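Local coordinates for MaoC family protein (PDB 3KHP) that probably catalyses the reversible dehydration of 3-hydroxyacyl thioesters to enoyl thioesters, as a MaoC-type hydratase 2 homologue, at residues Q71-P83 with I106-V120. Numbering follows the deposited sequence.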
loop_
_atom_site.group_PDB
_atom_site.type_symbol
_atom_site.label_atom_id
_atom_site.label_comp_id
_atom_site.label_asym_id
_atom_site.label_seq_id
_atom_site.Cartn_x
_atom_site.Cartn_y
_atom_site.Cartn_z
ATOM N N GLN A 71 8.454 -16.085 -0.842
ATOM C CA GLN A 71 7.229 -15.318 -1.031
ATOM C C GLN A 71 6.190 -16.158 -1.762
ATOM O O GLN A 71 6.501 -16.810 -2.761
ATOM C CB GLN A 71 7.488 -14.030 -1.821
ATOM C CG GLN A 71 6.307 -13.065 -1.726
ATOM C CD GLN A 71 6.489 -11.904 -2.602
ATOM O OE1 GLN A 71 7.618 -11.569 -2.962
ATOM N NE2 GLN A 71 5.389 -11.246 -2.961
ATOM N N GLN A 72 4.980 -16.168 -1.227
ATOM C CA GLN A 72 3.785 -16.603 -1.928
ATOM C C GLN A 72 2.894 -15.375 -2.304
ATOM O O GLN A 72 2.917 -14.346 -1.627
ATOM C CB GLN A 72 2.965 -17.522 -1.025
ATOM C CG GLN A 72 3.672 -18.788 -0.625
ATOM C CD GLN A 72 2.773 -19.730 0.127
ATOM O OE1 GLN A 72 1.751 -20.158 -0.391
ATOM N NE2 GLN A 72 3.154 -20.071 1.359
ATOM N N VAL A 73 2.100 -15.521 -3.368
ATOM C CA VAL A 73 1.219 -14.471 -3.882
ATOM C C VAL A 73 -0.211 -14.878 -3.640
ATOM O O VAL A 73 -0.603 -15.998 -3.923
ATOM C CB VAL A 73 1.461 -14.250 -5.379
ATOM C CG1 VAL A 73 0.488 -13.187 -5.929
ATOM C CG2 VAL A 73 2.882 -13.809 -5.587
ATOM N N LEU A 74 -1.017 -13.998 -3.079
ATOM C CA LEU A 74 -2.404 -14.404 -2.865
ATOM C C LEU A 74 -3.113 -14.641 -4.205
ATOM O O LEU A 74 -2.847 -13.953 -5.209
ATOM C CB LEU A 74 -3.148 -13.398 -2.022
ATOM C CG LEU A 74 -2.621 -13.263 -0.602
ATOM C CD1 LEU A 74 -3.095 -11.971 0.014
ATOM C CD2 LEU A 74 -2.987 -14.452 0.200
ATOM N N PRO A 75 -3.968 -15.665 -4.265
ATOM C CA PRO A 75 -4.547 -15.981 -5.585
ATOM C C PRO A 75 -5.548 -14.916 -6.013
ATOM O O PRO A 75 -5.728 -14.701 -7.210
ATOM C CB PRO A 75 -5.206 -17.355 -5.388
ATOM C CG PRO A 75 -5.399 -17.490 -3.923
ATOM C CD PRO A 75 -4.239 -16.721 -3.282
ATOM N N THR A 76 -6.137 -14.211 -5.056
ATOM C CA THR A 76 -7.005 -13.097 -5.405
ATOM C C THR A 76 -6.259 -11.968 -6.084
ATOM O O THR A 76 -6.899 -11.050 -6.622
ATOM C CB THR A 76 -7.734 -12.500 -4.225
ATOM O OG1 THR A 76 -6.792 -11.944 -3.315
ATOM C CG2 THR A 76 -8.638 -13.517 -3.569
ATOM N N TYR A 77 -4.920 -12.024 -6.093
ATOM C CA TYR A 77 -4.152 -11.087 -6.926
ATOM C C TYR A 77 -4.545 -11.204 -8.430
ATOM O O TYR A 77 -4.266 -10.305 -9.200
ATOM C CB TYR A 77 -2.639 -11.239 -6.708
ATOM C CG TYR A 77 -1.811 -10.161 -7.353
ATOM C CD1 TYR A 77 -1.856 -8.842 -6.888
ATOM C CD2 TYR A 77 -1.023 -10.441 -8.469
ATOM C CE1 TYR A 77 -1.126 -7.828 -7.510
ATOM C CE2 TYR A 77 -0.291 -9.424 -9.120
ATOM C CZ TYR A 77 -0.342 -8.125 -8.617
ATOM O OH TYR A 77 0.360 -7.148 -9.243
ATOM N N ALA A 78 -5.211 -12.276 -8.845
ATOM C CA ALA A 78 -5.677 -12.373 -10.246
ATOM C C ALA A 78 -6.570 -11.185 -10.647
ATOM O O ALA A 78 -6.571 -10.803 -11.789
ATOM C CB ALA A 78 -6.400 -13.654 -10.505
ATOM N N VAL A 79 -7.272 -10.581 -9.707
ATOM C CA VAL A 79 -8.116 -9.448 -10.038
ATOM C C VAL A 79 -7.340 -8.200 -10.423
ATOM O O VAL A 79 -7.878 -7.352 -11.127
ATOM C CB VAL A 79 -9.146 -9.132 -8.948
ATOM C CG1 VAL A 79 -10.030 -10.384 -8.657
ATOM C CG2 VAL A 79 -8.489 -8.565 -7.704
ATOM N N ILE A 80 -6.049 -8.136 -10.071
ATOM C CA ILE A 80 -5.224 -7.028 -10.444
ATOM C C ILE A 80 -4.382 -7.277 -11.683
ATOM O O ILE A 80 -4.273 -6.401 -12.515
ATOM C CB ILE A 80 -4.264 -6.669 -9.324
ATOM C CG1 ILE A 80 -5.021 -6.427 -8.005
ATOM C CG2 ILE A 80 -3.408 -5.464 -9.743
ATOM C CD1 ILE A 80 -6.061 -5.243 -8.055
ATOM N N CYS A 81 -3.777 -8.462 -11.811
ATOM C CA CYS A 81 -2.955 -8.827 -12.988
ATOM C C CYS A 81 -3.711 -9.525 -14.106
ATOM O O CYS A 81 -3.133 -9.811 -15.159
ATOM C CB CYS A 81 -1.761 -9.734 -12.597
ATOM S SG CYS A 81 -2.203 -11.284 -11.855
ATOM N N CYS A 82 -4.965 -9.856 -13.881
ATOM C CA CYS A 82 -5.782 -10.474 -14.937
ATOM C C CYS A 82 -7.208 -9.952 -14.940
ATOM O O CYS A 82 -8.142 -10.745 -14.928
ATOM C CB CYS A 82 -5.805 -11.999 -14.771
ATOM S SG CYS A 82 -6.450 -12.919 -16.232
ATOM N N PRO A 83 -7.381 -8.620 -14.957
ATOM C CA PRO A 83 -8.708 -8.043 -14.806
ATOM C C PRO A 83 -9.568 -8.237 -16.061
ATOM O O PRO A 83 -9.095 -7.993 -17.150
ATOM C CB PRO A 83 -8.420 -6.548 -14.588
ATOM C CG PRO A 83 -7.152 -6.306 -15.219
ATOM C CD PRO A 83 -6.378 -7.591 -15.261
ATOM N N ILE A 106 -12.427 -16.005 -9.626
ATOM C CA ILE A 106 -11.112 -16.158 -10.169
ATOM C C ILE A 106 -10.843 -17.652 -10.281
ATOM O O ILE A 106 -11.388 -18.420 -9.548
ATOM C CB ILE A 106 -10.030 -15.466 -9.326
ATOM C CG1 ILE A 106 -9.869 -16.173 -7.987
ATOM C CG2 ILE A 106 -10.312 -13.966 -9.128
ATOM C CD1 ILE A 106 -8.774 -15.620 -7.173
ATOM N N ARG A 107 -10.009 -18.062 -11.213
ATOM C CA ARG A 107 -9.574 -19.455 -11.263
ATOM C C ARG A 107 -8.101 -19.456 -11.604
ATOM O O ARG A 107 -7.695 -18.774 -12.542
ATOM C CB ARG A 107 -10.412 -20.239 -12.295
ATOM C CG ARG A 107 -10.008 -21.674 -12.488
ATOM C CD ARG A 107 -11.060 -22.503 -13.289
ATOM N NE ARG A 107 -12.352 -22.494 -12.622
ATOM C CZ ARG A 107 -12.765 -23.398 -11.744
ATOM N NH1 ARG A 107 -11.997 -24.434 -11.416
ATOM N NH2 ARG A 107 -13.960 -23.271 -11.184
ATOM N N LEU A 108 -7.301 -20.197 -10.844
ATOM C CA LEU A 108 -5.853 -20.247 -11.087
ATOM C C LEU A 108 -5.454 -21.633 -11.592
ATOM O O LEU A 108 -6.014 -22.636 -11.192
ATOM C CB LEU A 108 -5.073 -19.889 -9.818
ATOM C CG LEU A 108 -4.918 -18.397 -9.424
ATOM C CD1 LEU A 108 -4.167 -17.539 -10.462
ATOM C CD2 LEU A 108 -6.280 -17.824 -9.132
ATOM N N HIS A 109 -4.486 -21.657 -12.500
ATOM C CA HIS A 109 -3.975 -22.884 -13.099
ATOM C C HIS A 109 -2.526 -23.106 -12.782
ATOM O O HIS A 109 -1.981 -24.178 -13.063
ATOM C CB HIS A 109 -4.165 -22.801 -14.597
ATOM C CG HIS A 109 -5.595 -22.687 -14.967
ATOM N ND1 HIS A 109 -6.445 -23.769 -14.957
ATOM C CD2 HIS A 109 -6.363 -21.603 -15.227
ATOM C CE1 HIS A 109 -7.665 -23.365 -15.257
ATOM N NE2 HIS A 109 -7.642 -22.055 -15.432
ATOM N N ALA A 110 -1.906 -22.077 -12.220
ATOM C CA ALA A 110 -0.564 -22.146 -11.678
ATOM C C ALA A 110 -0.439 -21.101 -10.561
ATOM O O ALA A 110 -1.275 -20.212 -10.426
ATOM C CB ALA A 110 0.476 -21.889 -12.784
ATOM N N PRO A 111 0.594 -21.214 -9.741
ATOM C CA PRO A 111 0.825 -20.131 -8.781
ATOM C C PRO A 111 1.175 -18.839 -9.502
ATOM O O PRO A 111 1.776 -18.880 -10.561
ATOM C CB PRO A 111 2.035 -20.617 -7.968
ATOM C CG PRO A 111 2.189 -22.123 -8.294
ATOM C CD PRO A 111 1.590 -22.304 -9.654
ATOM N N LEU A 112 0.827 -17.701 -8.923
ATOM C CA LEU A 112 1.209 -16.446 -9.526
ATOM C C LEU A 112 2.573 -16.198 -8.938
ATOM O O LEU A 112 2.743 -16.366 -7.733
ATOM C CB LEU A 112 0.220 -15.324 -9.194
ATOM C CG LEU A 112 -1.215 -15.424 -9.733
ATOM C CD1 LEU A 112 -2.158 -14.503 -8.977
ATOM C CD2 LEU A 112 -1.197 -15.046 -11.219
ATOM N N PRO A 113 3.564 -15.849 -9.777
ATOM C CA PRO A 113 4.880 -15.548 -9.233
ATOM C C PRO A 113 4.941 -14.143 -8.625
ATOM O O PRO A 113 4.173 -13.218 -9.044
ATOM C CB PRO A 113 5.781 -15.624 -10.474
ATOM C CG PRO A 113 4.871 -15.121 -11.599
ATOM C CD PRO A 113 3.501 -15.613 -11.233
ATOM N N ALA A 114 5.839 -13.978 -7.663
ATOM C CA ALA A 114 5.994 -12.719 -6.943
ATOM C C ALA A 114 6.200 -11.557 -7.887
ATOM O O ALA A 114 5.757 -10.448 -7.602
ATOM C CB ALA A 114 7.189 -12.797 -5.907
ATOM N N ALA A 115 6.949 -11.818 -8.949
ATOM C CA ALA A 115 7.222 -10.891 -10.039
ATOM C C ALA A 115 6.949 -11.636 -11.342
ATOM O O ALA A 115 7.333 -12.803 -11.469
ATOM C CB ALA A 115 8.673 -10.446 -10.036
ATOM N N GLY A 116 6.343 -10.961 -12.310
ATOM C CA GLY A 116 6.108 -11.554 -13.613
ATOM C C GLY A 116 5.329 -10.697 -14.592
ATOM O O GLY A 116 5.182 -9.486 -14.420
ATOM N N LYS A 117 4.814 -11.363 -15.615
ATOM C CA LYS A 117 4.062 -10.744 -16.690
ATOM C C LYS A 117 2.927 -11.676 -17.093
ATOM O O LYS A 117 3.079 -12.913 -17.051
ATOM C CB LYS A 117 4.926 -10.543 -17.926
ATOM C CG LYS A 117 6.357 -10.086 -17.682
ATOM C CD LYS A 117 7.073 -9.813 -19.027
ATOM C CE LYS A 117 8.419 -9.075 -18.839
ATOM N NZ LYS A 117 9.065 -9.357 -17.498
ATOM N N LEU A 118 1.799 -11.082 -17.501
ATOM C CA LEU A 118 0.757 -11.844 -18.187
ATOM C C LEU A 118 0.222 -11.091 -19.397
ATOM O O LEU A 118 0.154 -9.876 -19.408
ATOM C CB LEU A 118 -0.404 -12.176 -17.263
ATOM C CG LEU A 118 -0.250 -13.169 -16.149
ATOM C CD1 LEU A 118 -1.540 -13.116 -15.308
ATOM C CD2 LEU A 118 0.044 -14.576 -16.696
ATOM N N SER A 119 -0.144 -11.867 -20.405
ATOM C CA SER A 119 -0.808 -11.423 -21.599
ATOM C C SER A 119 -2.269 -11.682 -21.331
ATOM O O SER A 119 -2.681 -12.839 -21.202
ATOM C CB SER A 119 -0.343 -12.293 -22.783
ATOM O OG SER A 119 -1.140 -12.074 -23.937
ATOM N N VAL A 120 -3.040 -10.611 -21.207
ATOM C CA VAL A 120 -4.399 -10.697 -20.752
ATOM C C VAL A 120 -5.342 -10.288 -21.887
ATOM O O VAL A 120 -5.159 -9.259 -22.515
ATOM C CB VAL A 120 -4.625 -9.816 -19.512
ATOM C CG1 VAL A 120 -6.051 -9.904 -19.040
ATOM C CG2 VAL A 120 -3.665 -10.234 -18.389
HETATM O O HOH W 1 2.125 -18.349 -4.961
HETATM O O HOH W 2 -0.345 -17.723 -6.264
#
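The short helical segment 75-81 packs on inward-pointing side chains of strands 103-108 and 116-129 and on the loop between them, with Val73 and Ala114 5.9 Å apart at CA where the loops meet. This is consistent with the double hot-dog fold of hydratase 2 enzymes, in which an antiparallel sheet wraps around helical segments; the contact lies in the N-terminal half, and its two strands are separated in the sheet by strands 136-145 and 152-162. No direct hydrogen bond crosses the contact. Instead a water donates to Val73 O and accepts from Leu112 N, both at 2.9 Å, tying loop to loop through their backbones. Leu112 forms the middle of the packing: its CB meets Val73 CG1, the two side chains crossing nearly at right angles, while CD1 lies at the edge of the Tyr77 ring, near its plane, and CD2 reaches Cys81 SG at 3.9 Å. Tyr77 in turn stacks edge-to-face with Tyr48 and Trp40. Ile106 makes contact with both branches: CG1 sits between the backbone N and the carbonyl carbon (chi1 68°), bringing CD1 to 3.2 Å from Pro75 O, and CG2 packs against Val79 CG1 at 3.6 Å. Leu108 CD2 lies against Pro75 CB. At the end of the helix, Leu118 CD1 touches Cys81 SG, and the methyls of Val120 divide between Cys82 SG, met by CG1, and Cys81 O, 3.3 Å from CG2.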